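Local coordinates for protein of unknown function, DUF964 (Geobacillus stearothermophilus, PDB 2OEQ), which is of unknown function but belongs to the helical YlbF/YmcA family and may take part in controlling the competence regulator ComK, at residues C[27-41]-C[83-96]. Residues are numbered along the deposited sequence; the frame is centred on the assembly and turned at random.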
loop_
_atom_site.group_PDB
_atom_site.type_symbol
_atom_site.label_atom_id
_atom_site.label_comp_id
_atom_site.label_asym_id
_atom_site.label_seq_id
_atom_site.Cartn_x
_atom_site.Cartn_y
_atom_site.Cartn_z
ATOM N N GLN C 27 15.566 22.976 7.877
ATOM C CA GLN C 27 16.038 22.496 9.168
ATOM C C GLN C 27 16.618 21.104 8.859
ATOM O O GLN C 27 17.774 20.802 9.184
ATOM C CB GLN C 27 14.884 22.363 10.158
ATOM C CG GLN C 27 14.205 23.672 10.499
ATOM C CD GLN C 27 15.067 24.573 11.356
ATOM O OE1 GLN C 27 14.720 24.877 12.498
ATOM N NE2 GLN C 27 16.199 25.005 10.814
ATOM N N LEU C 28 15.806 20.269 8.202
ATOM C CA LEU C 28 16.210 18.916 7.831
ATOM C C LEU C 28 17.450 18.912 7.000
ATOM O O LEU C 28 18.390 18.250 7.334
ATOM C CB LEU C 28 15.112 18.201 7.068
ATOM C CG LEU C 28 15.366 16.695 6.986
ATOM C CD1 LEU C 28 15.600 16.082 8.354
ATOM C CD2 LEU C 28 14.149 16.064 6.362
ATOM N N LYS C 29 17.456 19.656 5.910
ATOM C CA LYS C 29 18.646 19.703 5.084
ATOM C C LYS C 29 19.868 20.019 5.947
ATOM O O LYS C 29 20.878 19.342 5.855
ATOM C CB LYS C 29 18.516 20.723 3.962
ATOM C CG LYS C 29 19.738 20.720 3.095
ATOM C CD LYS C 29 19.650 21.703 1.959
ATOM C CE LYS C 29 18.561 21.313 0.961
ATOM N NZ LYS C 29 18.692 19.970 0.254
ATOM N N ARG C 30 19.790 21.030 6.802
ATOM C CA ARG C 30 20.929 21.342 7.658
ATOM C C ARG C 30 21.209 20.236 8.667
ATOM O O ARG C 30 22.358 19.999 9.022
ATOM C CB ARG C 30 20.729 22.669 8.380
ATOM C CG ARG C 30 21.185 23.847 7.552
ATOM C CD ARG C 30 21.044 25.174 8.288
ATOM N NE ARG C 30 19.727 25.786 8.102
ATOM C CZ ARG C 30 18.776 25.840 9.036
ATOM N NH1 ARG C 30 18.974 25.312 10.253
ATOM N NH2 ARG C 30 17.621 26.434 8.755
ATOM N N ALA C 31 20.171 19.544 9.130
ATOM C CA ALA C 31 20.393 18.460 10.088
ATOM C C ALA C 31 21.290 17.420 9.433
ATOM O O ALA C 31 22.251 16.972 10.045
ATOM C CB ALA C 31 19.095 17.841 10.504
ATOM N N TYR C 32 20.971 17.049 8.186
ATOM C CA TYR C 32 21.777 16.096 7.412
ATOM C C TYR C 32 23.216 16.625 7.327
ATOM O O TYR C 32 24.167 15.923 7.667
ATOM C CB TYR C 32 21.225 15.930 5.997
ATOM C CG TYR C 32 20.161 14.869 5.847
ATOM C CD1 TYR C 32 18.821 15.155 6.077
ATOM C CD2 TYR C 32 20.494 13.575 5.454
ATOM C CE1 TYR C 32 17.837 14.179 5.913
ATOM C CE2 TYR C 32 19.526 12.592 5.288
ATOM C CZ TYR C 32 18.197 12.898 5.519
ATOM O OH TYR C 32 17.229 11.929 5.347
ATOM N N GLU C 33 23.352 17.879 6.894
ATOM C CA GLU C 33 24.653 18.543 6.772
ATOM C C GLU C 33 25.526 18.272 8.013
ATOM O O GLU C 33 26.727 18.024 7.901
ATOM C CB GLU C 33 24.450 20.059 6.594
ATOM C CG GLU C 33 24.882 20.637 5.244
ATOM C CD GLU C 33 24.143 20.028 4.066
ATOM O OE1 GLU C 33 24.467 18.881 3.678
ATOM O OE2 GLU C 33 23.234 20.695 3.527
ATOM N N ASP C 34 24.909 18.328 9.192
ATOM C CA ASP C 34 25.613 18.085 10.446
ATOM C C ASP C 34 26.186 16.686 10.508
ATOM O O ASP C 34 27.378 16.473 10.358
ATOM C CB ASP C 34 24.663 18.249 11.627
ATOM C CG ASP C 34 24.589 19.660 12.118
ATOM O OD1 ASP C 34 23.790 19.914 13.048
ATOM O OD2 ASP C 34 25.331 20.505 11.578
ATOM N N VAL C 35 25.302 15.738 10.754
ATOM C CA VAL C 35 25.680 14.354 10.857
ATOM C C VAL C 35 26.544 13.927 9.675
ATOM O O VAL C 35 27.156 12.870 9.700
ATOM C CB VAL C 35 24.423 13.501 10.940
ATOM C CG1 VAL C 35 23.384 14.145 10.075
ATOM C CG2 VAL C 35 24.701 12.056 10.482
ATOM N N ARG C 36 26.616 14.747 8.641
ATOM C CA ARG C 36 27.430 14.388 7.488
ATOM C C ARG C 36 28.850 14.895 7.596
ATOM O O ARG C 36 29.767 14.338 7.000
ATOM C CB ARG C 36 26.814 14.930 6.208
ATOM C CG ARG C 36 27.713 14.791 5.018
ATOM C CD ARG C 36 26.927 14.735 3.735
ATOM N NE ARG C 36 27.833 14.774 2.601
ATOM C CZ ARG C 36 28.651 15.792 2.358
ATOM N NH1 ARG C 36 29.461 15.760 1.303
ATOM N NH2 ARG C 36 28.646 16.849 3.169
ATOM N N ARG C 37 29.027 15.953 8.370
ATOM C CA ARG C 37 30.325 16.556 8.537
ATOM C C ARG C 37 30.960 16.212 9.871
ATOM O O ARG C 37 32.069 16.638 10.142
ATOM C CB ARG C 37 30.190 18.062 8.370
ATOM C CG ARG C 37 29.633 18.468 7.015
ATOM C CD ARG C 37 29.257 19.942 6.978
ATOM N NE ARG C 37 30.286 20.779 7.584
ATOM C CZ ARG C 37 30.433 20.955 8.896
ATOM N NH1 ARG C 37 31.406 21.732 9.356
ATOM N NH2 ARG C 37 29.600 20.368 9.750
ATOM N N ASP C 38 30.261 15.452 10.711
ATOM C CA ASP C 38 30.808 15.043 12.008
ATOM C C ASP C 38 31.315 13.635 11.782
ATOM O O ASP C 38 30.526 12.707 11.729
ATOM C CB ASP C 38 29.718 15.022 13.092
ATOM C CG ASP C 38 30.235 14.533 14.448
ATOM O OD1 ASP C 38 29.401 14.220 15.322
ATOM O OD2 ASP C 38 31.466 14.460 14.652
ATOM N N GLU C 39 32.622 13.458 11.648
ATOM C CA GLU C 39 33.137 12.128 11.399
ATOM C C GLU C 39 32.545 11.060 12.321
ATOM O O GLU C 39 32.355 9.921 11.900
ATOM C CB GLU C 39 34.664 12.108 11.491
ATOM C CG GLU C 39 35.261 10.771 11.068
ATOM C CD GLU C 39 36.714 10.874 10.662
ATOM O OE1 GLU C 39 37.004 11.608 9.693
ATOM O OE2 GLU C 39 37.562 10.220 11.309
ATOM N N THR C 40 32.234 11.426 13.562
ATOM C CA THR C 40 31.673 10.476 14.525
ATOM C C THR C 40 30.246 10.043 14.179
ATOM O O THR C 40 29.970 8.857 13.969
ATOM C CB THR C 40 31.659 11.081 15.935
ATOM O OG1 THR C 40 32.444 12.286 15.947
ATOM C CG2 THR C 40 32.214 10.084 16.947
ATOM N N ALA C 41 29.339 11.013 14.129
ATOM C CA ALA C 41 27.945 10.729 13.814
ATOM C C ALA C 41 27.774 10.209 12.389
ATOM O O ALA C 41 26.801 9.523 12.097
ATOM C CB ALA C 41 27.084 11.980 14.026
ATOM N N ASN C 83 23.346 9.052 19.960
ATOM C CA ASN C 83 24.122 10.159 19.426
ATOM C C ASN C 83 23.256 11.416 19.356
ATOM O O ASN C 83 22.041 11.322 19.278
ATOM C CB ASN C 83 24.671 9.805 18.051
ATOM C CG ASN C 83 25.525 10.911 17.469
ATOM O OD1 ASN C 83 25.025 11.814 16.804
ATOM N ND2 ASN C 83 26.825 10.850 17.724
ATOM N N GLU C 84 23.872 12.593 19.400
ATOM C CA GLU C 84 23.098 13.809 19.360
ATOM C C GLU C 84 22.779 14.233 17.946
ATOM O O GLU C 84 21.610 14.323 17.583
ATOM C CB GLU C 84 23.815 14.928 20.100
ATOM C CG GLU C 84 23.344 15.076 21.530
ATOM C CD GLU C 84 24.139 16.098 22.308
ATOM O OE1 GLU C 84 24.239 17.255 21.845
ATOM O OE2 GLU C 84 24.656 15.744 23.389
ATOM N N LYS C 85 23.806 14.497 17.145
ATOM C CA LYS C 85 23.602 14.913 15.759
ATOM C C LYS C 85 22.580 13.989 15.083
ATOM O O LYS C 85 21.562 14.442 14.548
ATOM C CB LYS C 85 24.916 14.826 14.991
ATOM C CG LYS C 85 26.064 15.596 15.589
ATOM C CD LYS C 85 25.926 17.071 15.340
ATOM C CE LYS C 85 27.248 17.769 15.587
ATOM N NZ LYS C 85 28.300 17.220 14.689
ATOM N N LEU C 86 22.873 12.690 15.115
ATOM C CA LEU C 86 22.021 11.681 14.523
ATOM C C LEU C 86 20.584 11.723 14.976
ATOM O O LEU C 86 19.678 11.516 14.176
ATOM C CB LEU C 86 22.579 10.307 14.802
ATOM C CG LEU C 86 23.638 9.911 13.788
ATOM C CD1 LEU C 86 24.285 8.621 14.240
ATOM C CD2 LEU C 86 22.995 9.749 12.402
ATOM N N ALA C 87 20.362 11.976 16.259
ATOM C CA ALA C 87 19.004 12.043 16.788
ATOM C C ALA C 87 18.271 13.207 16.146
ATOM O O ALA C 87 17.240 13.029 15.515
ATOM C CB ALA C 87 19.039 12.223 18.277
ATOM N N ARG C 88 18.803 14.407 16.312
ATOM C CA ARG C 88 18.169 15.563 15.717
ATOM C C ARG C 88 17.710 15.130 14.313
ATOM O O ARG C 88 16.522 15.190 13.964
ATOM C CB ARG C 88 19.174 16.714 15.640
ATOM C CG ARG C 88 18.618 17.980 15.041
ATOM C CD ARG C 88 19.642 19.112 15.064
ATOM N NE ARG C 88 19.174 20.279 14.315
ATOM C CZ ARG C 88 18.013 20.905 14.532
ATOM N NH1 ARG C 88 17.677 21.959 13.787
ATOM N NH2 ARG C 88 17.186 20.483 15.492
ATOM N N LEU C 89 18.660 14.663 13.521
ATOM C CA LEU C 89 18.348 14.240 12.182
ATOM C C LEU C 89 17.224 13.207 12.172
ATOM O O LEU C 89 16.147 13.442 11.619
ATOM C CB LEU C 89 19.586 13.663 11.540
ATOM C CG LEU C 89 19.374 13.004 10.176
ATOM C CD1 LEU C 89 18.831 14.009 9.194
ATOM C CD2 LEU C 89 20.699 12.441 9.660
HETATM N N MSE C 90 17.485 12.062 12.789
HETATM C CA MSE C 90 16.518 10.973 12.861
HETATM C C MSE C 90 15.108 11.450 13.199
HETATM O O MSE C 90 14.123 10.821 12.832
HETATM C CB MSE C 90 16.976 9.946 13.902
HETATM C CG MSE C 90 17.160 8.534 13.380
HETATM SE SE MSE C 90 18.430 7.589 14.471
HETATM C CE MSE C 90 19.954 7.788 13.308
ATOM N N ALA C 91 15.000 12.562 13.901
ATOM C CA ALA C 91 13.693 13.057 14.255
ATOM C C ALA C 91 13.184 13.944 13.136
ATOM O O ALA C 91 12.253 13.552 12.428
ATOM C CB ALA C 91 13.763 13.809 15.525
ATOM N N LEU C 92 13.774 15.132 12.962
ATOM C CA LEU C 92 13.330 16.002 11.877
ATOM C C LEU C 92 12.927 15.117 10.693
ATOM O O LEU C 92 11.858 15.261 10.107
ATOM C CB LEU C 92 14.456 16.932 11.434
ATOM C CG LEU C 92 14.885 17.990 12.451
ATOM C CD1 LEU C 92 15.735 19.125 11.797
ATOM C CD2 LEU C 92 13.598 18.544 13.067
ATOM N N GLU C 93 13.814 14.186 10.365
ATOM C CA GLU C 93 13.615 13.259 9.270
ATOM C C GLU C 93 12.258 12.560 9.333
ATOM O O GLU C 93 11.553 12.455 8.327
ATOM C CB GLU C 93 14.739 12.228 9.288
ATOM C CG GLU C 93 15.108 11.715 7.923
ATOM C CD GLU C 93 14.051 10.811 7.349
ATOM O OE1 GLU C 93 13.770 10.913 6.137
ATOM O OE2 GLU C 93 13.504 9.987 8.111
ATOM N N GLN C 94 11.884 12.083 10.512
ATOM C CA GLN C 94 10.618 11.376 10.656
ATOM C C GLN C 94 9.412 12.294 10.690
ATOM O O GLN C 94 8.358 11.971 10.151
ATOM C CB GLN C 94 10.620 10.519 11.912
ATOM C CG GLN C 94 9.988 9.162 11.701
ATOM C CD GLN C 94 9.731 8.448 13.008
ATOM O OE1 GLN C 94 8.903 8.890 13.809
ATOM N NE2 GLN C 94 10.444 7.343 13.240
ATOM N N GLN C 95 9.550 13.436 11.335
ATOM C CA GLN C 95 8.435 14.339 11.381
ATOM C C GLN C 95 8.124 14.832 9.968
ATOM O O GLN C 95 6.968 14.836 9.548
ATOM C CB GLN C 95 8.744 15.499 12.315
ATOM C CG GLN C 95 7.620 16.475 12.408
ATOM C CD GLN C 95 7.943 17.743 11.693
ATOM O OE1 GLN C 95 8.687 18.573 12.206
ATOM N NE2 GLN C 95 7.409 17.903 10.490
HETATM N N MSE C 96 9.156 15.222 9.230
HETATM C CA MSE C 96 8.988 15.721 7.867
HETATM C C MSE C 96 8.129 14.759 7.094
HETATM O O MSE C 96 7.210 15.165 6.394
HETATM C CB MSE C 96 10.345 15.841 7.145
HETATM C CG MSE C 96 10.279 16.438 5.740
HETATM SE SE MSE C 96 9.802 18.344 5.722
HETATM C CE MSE C 96 8.427 18.219 4.418
HETATM O O HOH W 1 22.135 16.131 12.833
#
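L89 drops as a knob between L28, A31, Y32 and V35, and its two methyls share the work. CD1 lies over one face of the Y32 ring, a CH-pi contact 3.5 Å from the centroid and 21° off the normal, while CD2 packs against CG1 of V35. L28 returns the favour, nested among L89, L92, E93 and M96; with CG anti to its backbone N (chi1 -165°) it carries CD1 to within 3.4 Å of L92 CB and CD2 to the M96 side chain. Farther along Y32, its OH meets CG of E93, whose carboxylate stands nearly perpendicular to the ring. F118 of the second subunit stacks edge-to-face on Y32. Replacing Y32 with an alanine would probably leave a gap over L89 CD1 and deprive F118 of the second subunit of its edge-to-face partner.

The other flank is looser and more polar. A water donates to both A31 O and K85 O, bridging the two backbones, and R88 lays its guanidinium face over CD1 of L92. K85, its chain bent at chi2, brings NZ within 3.3 Å of D38 OD1 in a salt bridge. D38 also N-caps the next helix, accepting weakly from T40 N and A41 N. N83 caps helix 84-107 through L86 N. The axes of helix 27-37 and helix 84-96 approach to 8.7 Å with their directions 151° apart, the antiparallel knobs-into-holes packing of a helix bundle.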